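Periplasmic binding protein/LacI transcriptional regulator (Burkholderia multivorans, PDB 4YLE) probably serves as the solute-binding protein of an ABC transporter, capturing a simple sugar in the periplasm for delivery to the membrane permease. Local coordinates at residues 144-149 with 180-185; 150-155 with 310-315. One frame throughout, in Å; residues are numbered along the deposited sequence.

Contact 1: 144-149 with 180-185; sequences PDNRKG and QQRTAG
Arg182 grips Asn146 side-on, with NE and NH2 both donating to the one amide oxygen. NE lies 2.9 Å from Asn146 OD1 (N-H...O angle 157°) and NH2 3.1 Å from the same OD1, a more bent bond. The oxygen lies at the guanidinium edge, nearly in its plane, whereas both nitrogens come from the same face of the amide, well above the carbonyl plane. Water 2 bridges Asn146 ND2 and Arg182 NH2, weakly at the arginine. Arg182 NH1 turns to Gly230 O and to a bound unidentified ligand; Asn146 is thus behind an arginine that touches that ligand, and the two bonds probably help to fix the guanidinium's rotation. Helix 146-160 follows strand 141-144 of the seven-stranded sheet and helix 177-193 follows strand 166-171 of the four-stranded one, consistent with a crossing between the two lobes of the periplasmic binding protein fold. Asp145 N-caps helix 146-160, its OD1 accepting from Lys148 N and, weakly, Arg147 N. Water 3 joins Gln181 NE2 to Arg147 NH1. Packing and CH...O contacts bring the helices close. Arg147 CA sits 3.3 Å from Gln181 O, and Gly185 CA 3.4 Å from Arg147 O. With CG anti to the backbone N (chi1 -172°), the extended Arg147 chain runs past Gly185 and lays one guanidinium face over Ala184 CB, while its NE pairs with Asp188.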
loop_
_atom_site.group_PDB
_atom_site.type_symbol
_atom_site.label_atom_id
_atom_site.label_comp_id
_atom_site.label_asym_id
_atom_site.label_seq_id
_atom_site.Cartn_x
_atom_site.Cartn_y
_atom_site.Cartn_z
ATOM N N PRO A 144 2.674 -8.036 1.633
ATOM C CA PRO A 144 1.775 -8.945 0.930
ATOM C C PRO A 144 2.090 -9.161 -0.531
ATOM O O PRO A 144 2.775 -8.383 -1.193
ATOM C CB PRO A 144 0.439 -8.246 1.061
ATOM C CG PRO A 144 0.792 -6.803 1.009
ATOM C CD PRO A 144 2.045 -6.725 1.849
ATOM N N ASP A 145 1.494 -10.229 -1.041
ATOM C CA ASP A 145 1.469 -10.479 -2.465
ATOM C C ASP A 145 0.236 -9.739 -2.983
ATOM O O ASP A 145 -0.904 -10.204 -2.812
ATOM C CB ASP A 145 1.397 -11.976 -2.763
ATOM C CG ASP A 145 1.346 -12.279 -4.246
ATOM O OD1 ASP A 145 0.750 -11.477 -4.994
ATOM O OD2 ASP A 145 1.886 -13.338 -4.688
ATOM N N ASN A 146 0.449 -8.561 -3.554
ATOM C CA ASN A 146 -0.666 -7.720 -3.935
ATOM C C ASN A 146 -1.401 -8.230 -5.178
ATOM O O ASN A 146 -2.493 -7.777 -5.457
ATOM C CB ASN A 146 -0.200 -6.278 -4.163
ATOM C CG ASN A 146 -0.011 -5.532 -2.857
ATOM O OD1 ASN A 146 -0.987 -5.247 -2.164
ATOM N ND2 ASN A 146 1.230 -5.253 -2.491
ATOM N N ARG A 147 -0.784 -9.126 -5.939
ATOM C CA ARG A 147 -1.458 -9.657 -7.132
ATOM C C ARG A 147 -2.503 -10.662 -6.661
ATOM O O ARG A 147 -3.661 -10.592 -7.045
ATOM C CB ARG A 147 -0.451 -10.275 -8.094
ATOM C CG ARG A 147 -1.022 -10.685 -9.447
ATOM C CD ARG A 147 0.047 -11.121 -10.449
ATOM N NE ARG A 147 -0.554 -11.235 -11.779
ATOM C CZ ARG A 147 0.101 -11.177 -12.931
ATOM N NH1 ARG A 147 1.421 -11.034 -12.967
ATOM N NH2 ARG A 147 -0.584 -11.281 -14.065
ATOM N N LYS A 148 -2.101 -11.560 -5.765
ATOM C CA LYS A 148 -3.072 -12.474 -5.156
ATOM C C LYS A 148 -4.145 -11.736 -4.371
ATOM O O LYS A 148 -5.302 -12.141 -4.388
ATOM C CB LYS A 148 -2.369 -13.467 -4.225
ATOM C CG LYS A 148 -1.480 -14.472 -4.922
ATOM C CD LYS A 148 -0.799 -15.369 -3.909
ATOM C CE LYS A 148 0.109 -16.416 -4.595
ATOM N NZ LYS A 148 0.827 -17.303 -3.625
ATOM N N GLY A 149 -3.756 -10.670 -3.647
ATOM C CA GLY A 149 -4.698 -9.893 -2.875
ATOM C C GLY A 149 -5.766 -9.265 -3.759
ATOM O O GLY A 149 -6.956 -9.476 -3.528
ATOM N N GLN A 180 1.205 -1.648 -9.366
ATOM C CA GLN A 180 1.259 -2.489 -10.545
ATOM C C GLN A 180 0.706 -3.857 -10.302
ATOM O O GLN A 180 -0.004 -4.408 -11.133
ATOM C CB GLN A 180 2.706 -2.588 -11.036
ATOM C CG GLN A 180 3.257 -1.260 -11.464
ATOM C CD GLN A 180 4.771 -1.226 -11.545
ATOM O OE1 GLN A 180 5.449 -2.243 -11.374
ATOM N NE2 GLN A 180 5.313 -0.040 -11.787
ATOM N N GLN A 181 1.024 -4.426 -9.150
ATOM C CA GLN A 181 0.598 -5.785 -8.871
ATOM C C GLN A 181 -0.886 -5.853 -8.554
ATOM O O GLN A 181 -1.529 -6.855 -8.881
ATOM C CB GLN A 181 1.438 -6.346 -7.745
ATOM C CG GLN A 181 2.898 -6.457 -8.164
ATOM C CD GLN A 181 3.065 -7.371 -9.371
ATOM O OE1 GLN A 181 3.364 -6.933 -10.497
ATOM N NE2 GLN A 181 2.807 -8.632 -9.154
ATOM N N ARG A 182 -1.453 -4.796 -7.963
ATOM C CA ARG A 182 -2.904 -4.800 -7.752
ATOM C C ARG A 182 -3.616 -4.693 -9.075
ATOM O O ARG A 182 -4.598 -5.386 -9.317
ATOM C CB ARG A 182 -3.355 -3.662 -6.823
ATOM C CG ARG A 182 -2.907 -3.982 -5.408
ATOM C CD ARG A 182 -3.400 -2.984 -4.388
ATOM N NE ARG A 182 -2.492 -3.066 -3.261
ATOM C CZ ARG A 182 -2.252 -2.085 -2.406
ATOM N NH1 ARG A 182 -2.889 -0.924 -2.519
ATOM N NH2 ARG A 182 -1.375 -2.280 -1.434
ATOM N N THR A 183 -3.130 -3.819 -9.945
ATOM C CA THR A 183 -3.750 -3.732 -11.250
ATOM C C THR A 183 -3.680 -5.093 -11.970
ATOM O O THR A 183 -4.646 -5.533 -12.582
ATOM C CB THR A 183 -3.107 -2.600 -12.098
ATOM O OG1 THR A 183 -3.485 -1.340 -11.495
ATOM C CG2 THR A 183 -3.578 -2.660 -13.569
ATOM N N ALA A 184 -2.551 -5.773 -11.877
ATOM C CA ALA A 184 -2.416 -7.065 -12.525
ATOM C C ALA A 184 -3.384 -8.109 -11.941
ATOM O O ALA A 184 -4.010 -8.853 -12.692
ATOM C CB ALA A 184 -0.967 -7.544 -12.414
ATOM N N GLY A 185 -3.517 -8.154 -10.606
ATOM C CA GLY A 185 -4.480 -9.051 -9.968
ATOM C C GLY A 185 -5.910 -8.764 -10.400
ATOM O O GLY A 185 -6.690 -9.684 -10.669
HETATM O O HOH W 1 2.699 -9.620 -6.856
HETATM O O HOH W 2 1.073 -3.485 -0.091
HETATM O O HOH W 3 3.378 -11.047 -10.780
#

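Contact 2: 150-155 with 310-315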
loop_
_atom_site.group_PDB
_atom_site.type_symbol
_atom_site.label_atom_id
_atom_site.label_comp_id
_atom_site.label_asym_id
_atom_site.label_seq_id
_atom_site.Cartn_x
_atom_site.Cartn_y
_atom_site.Cartn_z
ATOM N N ALA A 150 -5.339 -8.532 -4.784
ATOM C CA ALA A 150 -6.261 -7.899 -5.722
ATOM C C ALA A 150 -7.103 -8.950 -6.441
ATOM O O ALA A 150 -8.254 -8.713 -6.720
ATOM C CB ALA A 150 -5.494 -7.036 -6.725
ATOM N N ARG A 151 -6.524 -10.119 -6.709
ATOM C CA ARG A 151 -7.253 -11.207 -7.382
ATOM C C ARG A 151 -8.420 -11.672 -6.534
ATOM O O ARG A 151 -9.493 -11.955 -7.070
ATOM C CB ARG A 151 -6.330 -12.380 -7.676
ATOM C CG ARG A 151 -7.001 -13.626 -8.352
ATOM C CD ARG A 151 -7.513 -13.324 -9.736
ATOM N NE ARG A 151 -8.282 -14.451 -10.285
ATOM C CZ ARG A 151 -7.766 -15.436 -11.016
ATOM N NH1 ARG A 151 -6.474 -15.448 -11.328
ATOM N NH2 ARG A 151 -8.549 -16.413 -11.448
ATOM N N LYS A 152 -8.221 -11.774 -5.215
ATOM C CA LYS A 152 -9.339 -12.106 -4.323
ATOM C C LYS A 152 -10.502 -11.118 -4.478
ATOM O O LYS A 152 -11.660 -11.522 -4.559
ATOM C CB LYS A 152 -8.896 -12.107 -2.862
ATOM C CG LYS A 152 -8.027 -13.276 -2.461
ATOM C CD LYS A 152 -7.711 -13.207 -0.977
ATOM C CE LYS A 152 -7.017 -14.484 -0.515
ATOM N NZ LYS A 152 -7.011 -14.618 0.979
ATOM N N VAL A 153 -10.190 -9.819 -4.448
ATOM C CA VAL A 153 -11.192 -8.766 -4.548
ATOM C C VAL A 153 -11.849 -8.829 -5.923
ATOM O O VAL A 153 -13.062 -8.849 -6.024
ATOM C CB VAL A 153 -10.577 -7.397 -4.299
ATOM C CG1 VAL A 153 -11.621 -6.280 -4.468
ATOM C CG2 VAL A 153 -9.949 -7.389 -2.870
ATOM N N GLY A 154 -11.035 -8.889 -6.966
ATOM C CA GLY A 154 -11.544 -9.023 -8.320
ATOM C C GLY A 154 -12.453 -10.234 -8.528
ATOM O O GLY A 154 -13.488 -10.137 -9.234
ATOM N N ASP A 155 -12.086 -11.375 -7.941
ATOM C CA ASP A 155 -12.899 -12.592 -8.060
ATOM C C ASP A 155 -14.283 -12.426 -7.458
ATOM O O ASP A 155 -15.258 -12.932 -8.011
ATOM C CB ASP A 155 -12.210 -13.795 -7.382
ATOM C CG ASP A 155 -11.065 -14.369 -8.205
ATOM O OD1 ASP A 155 -10.963 -14.058 -9.410
ATOM O OD2 ASP A 155 -10.265 -15.141 -7.630
ATOM N N PRO A 310 -0.357 -11.890 5.103
ATOM C CA PRO A 310 -1.560 -12.314 4.380
ATOM C C PRO A 310 -2.473 -11.177 3.947
ATOM O O PRO A 310 -2.388 -10.067 4.446
ATOM C CB PRO A 310 -2.277 -13.196 5.400
ATOM C CG PRO A 310 -1.866 -12.607 6.724
ATOM C CD PRO A 310 -0.453 -12.183 6.543
ATOM N N VAL A 311 -3.351 -11.494 3.001
ATOM C CA VAL A 311 -4.396 -10.573 2.574
ATOM C C VAL A 311 -5.743 -11.313 2.562
ATOM O O VAL A 311 -5.858 -12.370 1.972
ATOM C CB VAL A 311 -4.118 -10.033 1.185
ATOM C CG1 VAL A 311 -5.248 -9.101 0.766
ATOM C CG2 VAL A 311 -2.807 -9.299 1.147
ATOM N N ASP A 312 -6.745 -10.765 3.235
ATOM C CA ASP A 312 -8.065 -11.385 3.238
ATOM C C ASP A 312 -9.127 -10.490 2.639
ATOM O O ASP A 312 -9.153 -9.283 2.857
ATOM C CB ASP A 312 -8.474 -11.752 4.647
ATOM C CG ASP A 312 -7.595 -12.825 5.224
ATOM O OD1 ASP A 312 -7.596 -13.930 4.660
ATOM O OD2 ASP A 312 -6.888 -12.546 6.206
ATOM N N LEU A 313 -10.026 -11.131 1.901
ATOM C CA LEU A 313 -11.184 -10.464 1.346
ATOM C C LEU A 313 -12.122 -10.012 2.459
ATOM O O LEU A 313 -12.356 -10.757 3.422
ATOM C CB LEU A 313 -11.890 -11.421 0.403
ATOM C CG LEU A 313 -13.239 -11.010 -0.179
ATOM C CD1 LEU A 313 -13.048 -9.898 -1.140
ATOM C CD2 LEU A 313 -13.854 -12.190 -0.879
ATOM N N VAL A 314 -12.616 -8.782 2.342
ATOM C CA VAL A 314 -13.611 -8.239 3.252
ATOM C C VAL A 314 -14.828 -7.781 2.462
ATOM O O VAL A 314 -14.702 -7.007 1.531
ATOM C CB VAL A 314 -13.065 -7.083 4.048
ATOM C CG1 VAL A 314 -14.124 -6.526 4.993
ATOM C CG2 VAL A 314 -11.824 -7.538 4.820
ATOM N N THR A 315 -15.989 -8.303 2.862
ATOM C CA THR A 315 -17.276 -7.923 2.290
ATOM C C THR A 315 -18.275 -7.604 3.411
ATOM O O THR A 315 -17.880 -7.497 4.568
ATOM C CB THR A 315 -17.856 -9.037 1.446
ATOM O OG1 THR A 315 -18.094 -10.165 2.289
ATOM C CG2 THR A 315 -16.898 -9.416 0.352
HETATM O O HOH W 4 -9.713 -14.071 1.521
#
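Lys152 swings CG anti to its own carbonyl carbon (chi1 -73°) and then runs fully extended, carrying NZ from the helix to the backbone of Val311. Leu313 takes a different rotamer, with CG anti to the backbone N, placing CD1 against the helix backbone. Lys152 NZ donates to Val311 O at 2.7 Å, in the carbonyl plane and with a C=O...N angle of 160°. Water 4 accepts from Lys152 NZ at 2.8 Å and from Leu313 N at 3.0 Å, so the ammonium is joined to the strand backbone once directly and once through the water. The Asp312 side chain lies beside that of Lys152, pointing the same way; its OD1 is 3.8 Å from Lys152 NZ, a long salt bridge, and its OD2 bonds to Tyr278 OH. The apolar part is looser: Leu313 CD1 lies 4.0 Å from both Lys152 O and Val153 CA, and 4.3 Å from Val153 CG2. On another side of the helix Arg151 NE pairs with Asp155 OD1, and both side chains lie against helix 177-193. The axes of helix segment 150-155 and strand 312-314 run in the same general sense, 35° apart. Strand 308-314 lies in the seven-stranded mixed sheet between 141-144 and antiparallel 274-276, where Ala275 touches both Val153 and Val311; helix 146-160, following 141-144, packs against it, and its Tyr156 touches Leu313.

Overall arrangement
Both contacts draw on helix 146-160, contact 1 at its first turn and contact 2 just beyond. Contact 1 sets it against helix 177-193 and contains more buried polar groups, being the one that reaches the ligand; contact 2 sets it against the C-terminal strand. Both are partly buried; contact 2 lies farther from the centre of the chain, and each has an exposed basic side chain, Arg147 and Lys152. The chemistry differs: side chain to side chain, with close backbone contacts between helices, in 144-149 with 180-185; side chain to backbone, with a modest apolar patch, in 150-155 with 310-315. The two adjoin directly, since Pro144 and Gly149 pack on Val311, Ala150 on Arg182 O, and Arg151 on Gly185 O.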